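Local coordinates for hypothetical conserved protein TTC0263 (Thermus thermophilus, PDB 2PL2) that is of unknown function but belongs to the tetratricopeptide repeat family, all-helical proteins whose stacked helix pairs commonly serve as scaffolds for protein binding, at residues 9-12 with 13-17; 124-127 with 128-132. All coordinates share one frame; numbering follows the deposited sequence.

Contact 1: 9-12 with 13-17; sequences LRLG and VQLYA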
ATOM      1  N   LEU A   9       1.421  -1.360 -23.547  1.00 36.17           N
ATOM      2  CA  LEU A   9       2.165  -0.393 -22.746  1.00 34.92           C
ATOM      3  C   LEU A   9       1.330   0.852 -22.449  1.00 34.19           C
ATOM      4  O   LEU A   9       1.323   1.351 -21.323  1.00 32.27           O
ATOM      5  CB  LEU A   9       3.456   0.020 -23.463  1.00 35.32           C
ATOM      6  CG  LEU A   9       4.330   1.088 -22.788  1.00 35.95           C
ATOM      7  CD1 LEU A   9       4.933   0.561 -21.503  1.00 33.23           C
ATOM      8  CD2 LEU A   9       5.435   1.501 -23.751  1.00 35.03           C
ATOM      9  N   ARG A  10       0.621   1.342 -23.462  1.00 34.70           N
ATOM     10  CA  ARG A  10      -0.203   2.533 -23.298  1.00 37.14           C
ATOM     11  C   ARG A  10      -1.365   2.307 -22.340  1.00 37.44           C
ATOM     12  O   ARG A  10      -1.676   3.173 -21.520  1.00 37.29           O
ATOM     13  CB  ARG A  10      -0.739   3.030 -24.649  1.00 38.22           C
ATOM     14  CG  ARG A  10      -1.544   4.330 -24.525  1.00 41.32           C
ATOM     15  CD  ARG A  10      -1.633   5.145 -25.829  1.00 42.95           C
ATOM     16  NE  ARG A  10      -2.333   4.453 -26.910  1.00 46.11           N
ATOM     17  CZ  ARG A  10      -3.557   3.936 -26.811  1.00 47.71           C
ATOM     18  NH1 ARG A  10      -4.232   4.024 -25.669  1.00 47.51           N
ATOM     19  NH2 ARG A  10      -4.116   3.336 -27.856  1.00 46.85           N
ATOM     20  N   LEU A  11      -1.999   1.144 -22.439  1.00 37.44           N
ATOM     21  CA  LEU A  11      -3.121   0.829 -21.566  1.00 36.74           C
ATOM     22  C   LEU A  11      -2.621   0.639 -20.147  1.00 35.81           C
ATOM     23  O   LEU A  11      -3.296   0.992 -19.179  1.00 35.26           O
ATOM     24  CB  LEU A  11      -3.833  -0.439 -22.047  1.00 39.07           C
ATOM     25  CG  LEU A  11      -5.085  -0.857 -21.261  1.00 41.05           C
ATOM     26  CD1 LEU A  11      -6.094   0.293 -21.213  1.00 40.84           C
ATOM     27  CD2 LEU A  11      -5.704  -2.087 -21.920  1.00 39.24           C
ATOM     28  N   GLY A  12      -1.423   0.088 -20.027  1.00 33.10           N
ATOM     29  CA  GLY A  12      -0.867  -0.120 -18.710  1.00 30.92           C
ATOM     30  C   GLY A  12      -0.671   1.191 -17.977  1.00 29.82           C
ATOM     31  O   GLY A  12      -0.973   1.291 -16.788  1.00 30.74           O
ATOM     32  N   VAL A  13      -0.168   2.207 -18.673  1.00 29.69           N
ATOM     33  CA  VAL A  13       0.071   3.509 -18.042  1.00 28.58           C
ATOM     34  C   VAL A  13      -1.241   4.144 -17.578  1.00 27.07           C
ATOM     35  O   VAL A  13      -1.293   4.807 -16.543  1.00 26.84           O
ATOM     36  CB  VAL A  13       0.772   4.504 -19.004  1.00 28.18           C
ATOM     37  CG1 VAL A  13       1.085   5.788 -18.271  1.00 24.15           C
ATOM     38  CG2 VAL A  13       2.038   3.894 -19.560  1.00 25.98           C
ATOM     39  N   GLN A  14      -2.297   3.945 -18.356  1.00 27.05           N
ATOM     40  CA  GLN A  14      -3.608   4.494 -18.016  1.00 27.02           C
ATOM     41  C   GLN A  14      -4.127   3.813 -16.751  1.00 27.49           C
ATOM     42  O   GLN A  14      -4.467   4.482 -15.775  1.00 28.70           O
ATOM     43  CB  GLN A  14      -4.557   4.315 -19.211  1.00 24.86           C
ATOM     44  CG  GLN A  14      -3.966   4.943 -20.484  1.00 25.09           C
ATOM     45  CD  GLN A  14      -4.803   4.772 -21.737  1.00 28.68           C
ATOM     46  OE1 GLN A  14      -5.496   3.772 -21.918  1.00 28.46           O
ATOM     47  NE2 GLN A  14      -4.711   5.749 -22.634  1.00 30.09           N
ATOM     48  N   LEU A  15      -4.143   2.483 -16.751  1.00 28.33           N
ATOM     49  CA  LEU A  15      -4.605   1.726 -15.589  1.00 28.02           C
ATOM     50  C   LEU A  15      -3.777   2.051 -14.366  1.00 27.97           C
ATOM     51  O   LEU A  15      -4.293   2.039 -13.248  1.00 27.60           O
ATOM     52  CB  LEU A  15      -4.538   0.218 -15.860  1.00 28.43           C
ATOM     53  CG  LEU A  15      -5.676  -0.352 -16.714  1.00 29.70           C
ATOM     54  CD1 LEU A  15      -5.332  -1.743 -17.163  1.00 31.69           C
ATOM     55  CD2 LEU A  15      -6.965  -0.368 -15.912  1.00 30.95           C
ATOM     56  N   TYR A  16      -2.490   2.328 -14.564  1.00 27.25           N
ATOM     57  CA  TYR A  16      -1.647   2.639 -13.424  1.00 26.66           C
ATOM     58  C   TYR A  16      -2.160   3.931 -12.816  1.00 26.63           C
ATOM     59  O   TYR A  16      -2.327   4.023 -11.611  1.00 27.05           O
ATOM     60  CB  TYR A  16      -0.170   2.792 -13.834  1.00 27.80           C
ATOM     61  CG  TYR A  16       0.734   3.217 -12.686  1.00 27.73           C
ATOM     62  CD1 TYR A  16       1.285   2.282 -11.810  1.00 29.89           C
ATOM     63  CD2 TYR A  16       0.971   4.560 -12.431  1.00 29.03           C
ATOM     64  CE1 TYR A  16       2.052   2.687 -10.703  1.00 30.04           C
ATOM     65  CE2 TYR A  16       1.726   4.972 -11.333  1.00 29.14           C
ATOM     66  CZ  TYR A  16       2.257   4.037 -10.474  1.00 30.15           C
ATOM     67  OH  TYR A  16       2.965   4.470  -9.378  1.00 30.98           O
ATOM     68  N   ALA A  17      -2.415   4.928 -13.664  1.00 26.91           N
ATOM     69  CA  ALA A  17      -2.922   6.229 -13.213  1.00 25.51           C
ATOM     70  C   ALA A  17      -4.294   6.075 -12.568  1.00 26.79           C
ATOM     71  O   ALA A  17      -4.706   6.910 -11.761  1.00 28.71           O
ATOM     72  CB  ALA A  17      -3.011   7.212 -14.386  1.00 24.82           C
TER
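R10 and Q14 sit one turn apart on helix 6-17, and their polar ends come together. NH1 of R10 lies 3.5 Å from NE2 of Q14. As modelled, both are donors, so the pair reads as proximity and not as a bond. The amide nitrogen approaches the guanidinium rim close to its plane, and the two flat groups are turned 55° apart. CG of Q14 is anti to its own carbonyl carbon (chi1 -55°), which carries the chain back over the preceding turn. The amide oxygen OE1 then rests 3.6 Å from CD1 of L11, with the two side chains roughly perpendicular.

The backbone carbonyls of 9-12 each receive an N-H from four residues on. L11 O takes N of L15 at 3.0 Å in an almost straight bond (178°). G12 O takes N of Y16 at 2.9 Å, with the donor tilted from the carbonyl plane. L9 O accepts N of V13 at 3.2 Å. The bond from N of Q14 to R10 O is weak. CG of L11 also meets CD1 of L15 at 4.2 Å.

The hydroxyl of Y16 is satisfied outside this turn, by a hydrogen bond with NZ of K51. Its ring meets W44 edge-to-face. This is a turn of the first helix in a tetratricopeptide repeat family protein, with two packing faces. L9, V13 and Y16 pack on helix 39-51, while L11 and L15 pack against helix 21-32, the next helix in the chain. L15 also touches S193 of the second subunit.

Contact 2: 124-127 with 128-132; sequences RGLV and YALLG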
ATOM      1  N   ARG A 124      13.936  13.476  -2.727  1.00 34.49           N
ATOM      2  CA  ARG A 124      15.062  13.821  -1.884  1.00 36.48           C
ATOM      3  C   ARG A 124      14.557  14.364  -0.557  1.00 36.17           C
ATOM      4  O   ARG A 124      15.107  14.039   0.496  1.00 38.83           O
ATOM      5  CB  ARG A 124      15.958  14.850  -2.581  1.00 39.19           C
ATOM      6  CG  ARG A 124      17.336  15.000  -1.945  1.00 41.07           C
ATOM      7  CD  ARG A 124      18.228  15.950  -2.747  1.00 46.11           C
ATOM      8  NE  ARG A 124      17.722  17.325  -2.750  1.00 48.58           N
ATOM      9  CZ  ARG A 124      18.258  18.309  -3.464  1.00 48.80           C
ATOM     10  NH1 ARG A 124      19.314  18.063  -4.229  1.00 48.57           N
ATOM     11  NH2 ARG A 124      17.743  19.530  -3.420  1.00 47.45           N
ATOM     12  N   GLY A 125      13.505  15.179  -0.599  1.00 35.15           N
ATOM     13  CA  GLY A 125      12.954  15.738   0.627  1.00 35.38           C
ATOM     14  C   GLY A 125      12.325  14.670   1.505  1.00 35.48           C
ATOM     15  O   GLY A 125      12.490  14.664   2.723  1.00 35.88           O
ATOM     16  N   LEU A 126      11.604  13.750   0.875  1.00 36.05           N
ATOM     17  CA  LEU A 126      10.956  12.660   1.587  1.00 36.78           C
ATOM     18  C   LEU A 126      12.014  11.776   2.240  1.00 37.04           C
ATOM     19  O   LEU A 126      11.778  11.188   3.298  1.00 38.24           O
ATOM     20  CB  LEU A 126      10.112  11.835   0.614  1.00 38.03           C
ATOM     21  CG  LEU A 126       9.127  10.813   1.195  1.00 41.20           C
ATOM     22  CD1 LEU A 126       8.299  10.207   0.056  1.00 41.18           C
ATOM     23  CD2 LEU A 126       9.877   9.722   1.951  1.00 42.70           C
ATOM     24  N   VAL A 127      13.184  11.691   1.611  1.00 35.62           N
ATOM     25  CA  VAL A 127      14.278  10.882   2.133  1.00 33.11           C
ATOM     26  C   VAL A 127      14.967  11.569   3.307  1.00 32.81           C
ATOM     27  O   VAL A 127      15.302  10.922   4.303  1.00 32.63           O
ATOM     28  CB  VAL A 127      15.314  10.560   1.025  1.00 33.00           C
ATOM     29  CG1 VAL A 127      16.527   9.844   1.629  1.00 29.74           C
ATOM     30  CG2 VAL A 127      14.668   9.687  -0.048  1.00 28.72           C
ATOM     31  N   TYR A 128      15.185  12.876   3.198  1.00 34.96           N
ATOM     32  CA  TYR A 128      15.800  13.616   4.296  1.00 35.79           C
ATOM     33  C   TYR A 128      14.916  13.561   5.538  1.00 37.51           C
ATOM     34  O   TYR A 128      15.417  13.509   6.665  1.00 38.49           O
ATOM     35  CB  TYR A 128      16.022  15.074   3.914  1.00 35.47           C
ATOM     36  CG  TYR A 128      17.254  15.313   3.085  1.00 35.08           C
ATOM     37  CD1 TYR A 128      18.507  14.864   3.510  1.00 35.95           C
ATOM     38  CD2 TYR A 128      17.177  16.013   1.894  1.00 35.64           C
ATOM     39  CE1 TYR A 128      19.652  15.111   2.764  1.00 34.45           C
ATOM     40  CE2 TYR A 128      18.315  16.270   1.141  1.00 37.33           C
ATOM     41  CZ  TYR A 128      19.549  15.814   1.582  1.00 35.30           C
ATOM     42  OH  TYR A 128      20.657  16.070   0.826  1.00 36.02           O
ATOM     43  N   ALA A 129      13.601  13.580   5.331  1.00 37.56           N
ATOM     44  CA  ALA A 129      12.661  13.518   6.449  1.00 37.65           C
ATOM     45  C   ALA A 129      12.795  12.172   7.169  1.00 38.44           C
ATOM     46  O   ALA A 129      12.925  12.124   8.389  1.00 38.69           O
ATOM     47  CB  ALA A 129      11.235  13.711   5.944  1.00 36.05           C
ATOM     48  N   LEU A 130      12.766  11.080   6.410  1.00 40.17           N
ATOM     49  CA  LEU A 130      12.904   9.748   6.997  1.00 40.25           C
ATOM     50  C   LEU A 130      14.214   9.677   7.766  1.00 41.54           C
ATOM     51  O   LEU A 130      14.345   8.895   8.709  1.00 42.02           O
ATOM     52  CB  LEU A 130      12.872   8.681   5.903  1.00 39.01           C
ATOM     53  CG  LEU A 130      11.549   8.634   5.135  1.00 40.13           C
ATOM     54  CD1 LEU A 130      11.650   7.692   3.950  1.00 39.88           C
ATOM     55  CD2 LEU A 130      10.435   8.190   6.079  1.00 40.99           C
ATOM     56  N   LEU A 131      15.183  10.494   7.349  1.00 43.30           N
ATOM     57  CA  LEU A 131      16.482  10.549   8.008  1.00 45.37           C
ATOM     58  C   LEU A 131      16.408  11.500   9.199  1.00 46.77           C
ATOM     59  O   LEU A 131      17.407  11.764   9.862  1.00 48.37           O
ATOM     60  CB  LEU A 131      17.558  11.048   7.038  1.00 45.92           C
ATOM     61  CG  LEU A 131      18.149  10.096   5.991  1.00 46.75           C
ATOM     62  CD1 LEU A 131      18.915  10.905   4.952  1.00 44.85           C
ATOM     63  CD2 LEU A 131      19.060   9.080   6.653  1.00 46.59           C
ATOM     64  N   GLY A 132      15.218  12.013   9.472  1.00 47.74           N
ATOM     65  CA  GLY A 132      15.075  12.935  10.577  1.00 47.95           C
ATOM     66  C   GLY A 132      15.829  14.217  10.295  1.00 49.15           C
ATOM     67  O   GLY A 132      16.268  14.906  11.216  1.00 50.34           O
TER
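R124 and Y128, one turn apart, run alongside each other in the same direction. The aliphatic part of R124 does the touching: its CG is 3.5 Å from CE2 of Y128. CG of R124 anti to the backbone N (chi1 -165°) brings the aliphatic chain past the CD2-CE2 side of the ring. The guanidinium plane is turned 49° from that of the ring. NH1 of R124 forms a salt bridge with E111.

Apolar contacts continue to the helix end and just beyond it. CD2 of L126 meets CD1 of L130 at 3.4 Å, and CG1 of V127 reaches CD1 of L131 at 4.2 Å.

Four backbone bonds join the turns. N of Y128 binds R124 O at 2.9 Å, and N of A129 binds G125 O at 3.0 Å. N of L130 pairs with L126 O, and N of L131 with V127 O. G132, just after the helix, closes its C-terminal end in a Schellman motif, with positive phi (66°), a value that favours glycine.

Side chains of this turn touch three other helices. Y128 and R124 touch helix 134-147. V127, Y128 and L131 pack on helix 93-113. L130 lies against helix 73-88, where V127 also reaches V84.

Overall arrangement
From the N terminus, the chain first runs through contact 1, in helix 6-17, and reaches contact 2 much later, in helix 118-130. Each contact is local, so neither closes a long loop. They follow in series, without nesting or crossing. Their centres are 29 Å apart, on opposite sides of the chain's centre, and they do not touch. Contact 1 belongs to the N-terminal packing with helices 21-32 and 39-51, and it also reaches the second subunit. Contact 2 lies farther along the helical array, joining helices 73-88 and 93-113 to helix 134-147. Both lie on helices that pack against neighbours, consistent with the stacked helix pairs of tetratricopeptide repeats.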